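Local coordinates for protein putative type 11 methyltransferase (Sulfolobus solfataricus, PDB 3I9F) that probably acts as an S-adenosylmethionine-dependent methyltransferase and binds zinc ions, at residues K18-D23 with K41-D46. Numbering follows the deposited sequence.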
# COMPACT_ATOMS: atom_id res chain seq x y z
N LYS B 18 0.98 -6.09 -20.22
CA LYS B 18 1.49 -5.19 -19.17
C LYS B 18 0.34 -5.09 -18.16
O LYS B 18 -0.82 -5.20 -18.56
CB LYS B 18 1.93 -3.81 -19.72
N GLY B 19 0.63 -4.94 -16.87
CA GLY B 19 -0.46 -4.94 -15.86
C GLY B 19 -0.06 -4.77 -14.41
O GLY B 19 1.07 -4.35 -14.09
N VAL B 20 -1.01 -5.06 -13.52
CA VAL B 20 -0.76 -4.98 -12.07
C VAL B 20 -0.06 -6.28 -11.63
O VAL B 20 -0.60 -7.37 -11.80
CB VAL B 20 -2.07 -4.77 -11.26
CG1 VAL B 20 -1.79 -4.86 -9.73
CG2 VAL B 20 -2.70 -3.43 -11.62
N ILE B 21 1.15 -6.14 -11.11
CA ILE B 21 2.01 -7.25 -10.76
C ILE B 21 2.31 -7.23 -9.25
O ILE B 21 2.45 -6.17 -8.65
CB ILE B 21 3.38 -7.14 -11.48
CG1 ILE B 21 3.19 -7.14 -13.00
CG2 ILE B 21 4.29 -8.30 -11.09
CD1 ILE B 21 4.52 -6.85 -13.81
N VAL B 22 2.47 -8.40 -8.66
CA VAL B 22 2.88 -8.49 -7.28
C VAL B 22 4.10 -9.34 -7.23
O VAL B 22 4.03 -10.43 -7.71
CB VAL B 22 1.80 -9.14 -6.40
CG1 VAL B 22 2.35 -9.51 -4.99
CG2 VAL B 22 0.59 -8.23 -6.28
N ASP B 23 5.20 -8.84 -6.67
CA ASP B 23 6.38 -9.68 -6.34
C ASP B 23 6.22 -10.12 -4.86
O ASP B 23 6.46 -9.35 -3.91
CB ASP B 23 7.71 -8.90 -6.55
CG ASP B 23 8.98 -9.78 -6.41
OD1 ASP B 23 8.91 -11.03 -6.36
OD2 ASP B 23 10.11 -9.22 -6.35
N LYS B 41 1.17 -1.23 -12.04
CA LYS B 41 1.55 -1.09 -10.63
C LYS B 41 2.42 -2.25 -10.21
O LYS B 41 2.19 -3.36 -10.62
CB LYS B 41 0.34 -1.14 -9.71
CG LYS B 41 -0.47 0.11 -9.60
CD LYS B 41 -1.56 -0.05 -8.52
CE LYS B 41 -2.51 1.14 -8.52
NZ LYS B 41 -3.90 0.64 -8.35
N LEU B 42 3.38 -1.99 -9.34
CA LEU B 42 4.24 -3.03 -8.81
C LEU B 42 4.18 -3.01 -7.30
O LEU B 42 4.53 -1.99 -6.66
CB LEU B 42 5.69 -2.85 -9.27
CG LEU B 42 6.70 -3.91 -8.81
CD1 LEU B 42 6.20 -5.34 -8.97
CD2 LEU B 42 7.98 -3.72 -9.61
N TYR B 43 3.73 -4.14 -6.74
CA TYR B 43 3.75 -4.35 -5.30
C TYR B 43 4.89 -5.30 -4.96
O TYR B 43 5.05 -6.34 -5.61
CB TYR B 43 2.47 -5.01 -4.85
CG TYR B 43 1.20 -4.24 -5.00
CD1 TYR B 43 0.83 -3.30 -4.05
CD2 TYR B 43 0.31 -4.48 -6.05
CE1 TYR B 43 -0.35 -2.59 -4.16
CE2 TYR B 43 -0.88 -3.80 -6.15
CZ TYR B 43 -1.21 -2.85 -5.19
OH TYR B 43 -2.39 -2.13 -5.27
N CYS B 44 5.66 -4.96 -3.94
CA CYS B 44 6.65 -5.84 -3.35
C CYS B 44 6.25 -6.21 -1.92
O CYS B 44 6.15 -5.33 -1.06
CB CYS B 44 7.98 -5.14 -3.29
SG CYS B 44 8.69 -4.94 -4.91
N ILE B 45 6.05 -7.49 -1.69
CA ILE B 45 5.72 -8.01 -0.36
C ILE B 45 6.89 -8.78 0.27
O ILE B 45 7.46 -9.68 -0.32
CB ILE B 45 4.51 -8.98 -0.43
CG1 ILE B 45 3.38 -8.33 -1.23
CG2 ILE B 45 4.11 -9.39 0.99
CD1 ILE B 45 2.05 -8.94 -1.08
N ASP B 46 7.23 -8.43 1.49
CA ASP B 46 8.15 -9.24 2.26
C ASP B 46 7.99 -8.97 3.74
O ASP B 46 7.82 -7.83 4.18
CB ASP B 46 9.62 -9.06 1.80
CG ASP B 46 10.50 -10.30 2.09
OD1 ASP B 46 11.18 -10.79 1.15
OD2 ASP B 46 10.51 -10.82 3.26
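I21 and D23 are each gripped twice by the strand beside them: I21 N donates to K41 O (3.0 Å) and I21 O accepts from Y43 N, while D23 N donates to Y43 O (2.7 Å) and D23 O accepts from I45 N. One residue using both its N and O toward two partners spaced two apart is the signature of parallel pairing, and the 17° between the strand directions agrees with it. The I21 N bond is almost straight, 179° at the hydrogen. Weaker CA-H...O contacts fill in between, V22 CA lying 3.5 Å from Y43 O.

On the face carrying V20, V22 and Y43, the tyrosine ring touches both valines, V20 CG1 coming at its edge near the ring plane and V22 CG2 approaching obliquely. CG of Y43 stands anti to its own carbonyl carbon (chi1 -65°), which carries the ring to the side of the valines; there CD2 lies 3.8 Å from V22 CG2 and CE2 meets V20 CG1. V22 divides its branches, CG2 to Y43 and CG1 to I45 CD1 (4.0 Å). With an alanine here both methyl contacts would vanish, and the ring of Y43 and the end of I45 would probably gain freedom to shift. On the opposite face, which carries I21, D23, L42 and C44, I21 CG2 meets L42 CD1 at 4.1 Å.

Helix 32-36 covers that face, where L35 touches D23 and L42; it links the two strands in a beta-alpha-beta unit. Strand 76-82 flanks 19-24 on its other edge, so 19-24 is an inner strand of the 3-2-1-4-5-7-6 sheet characteristic of Rossmann-like class I methyltransferases.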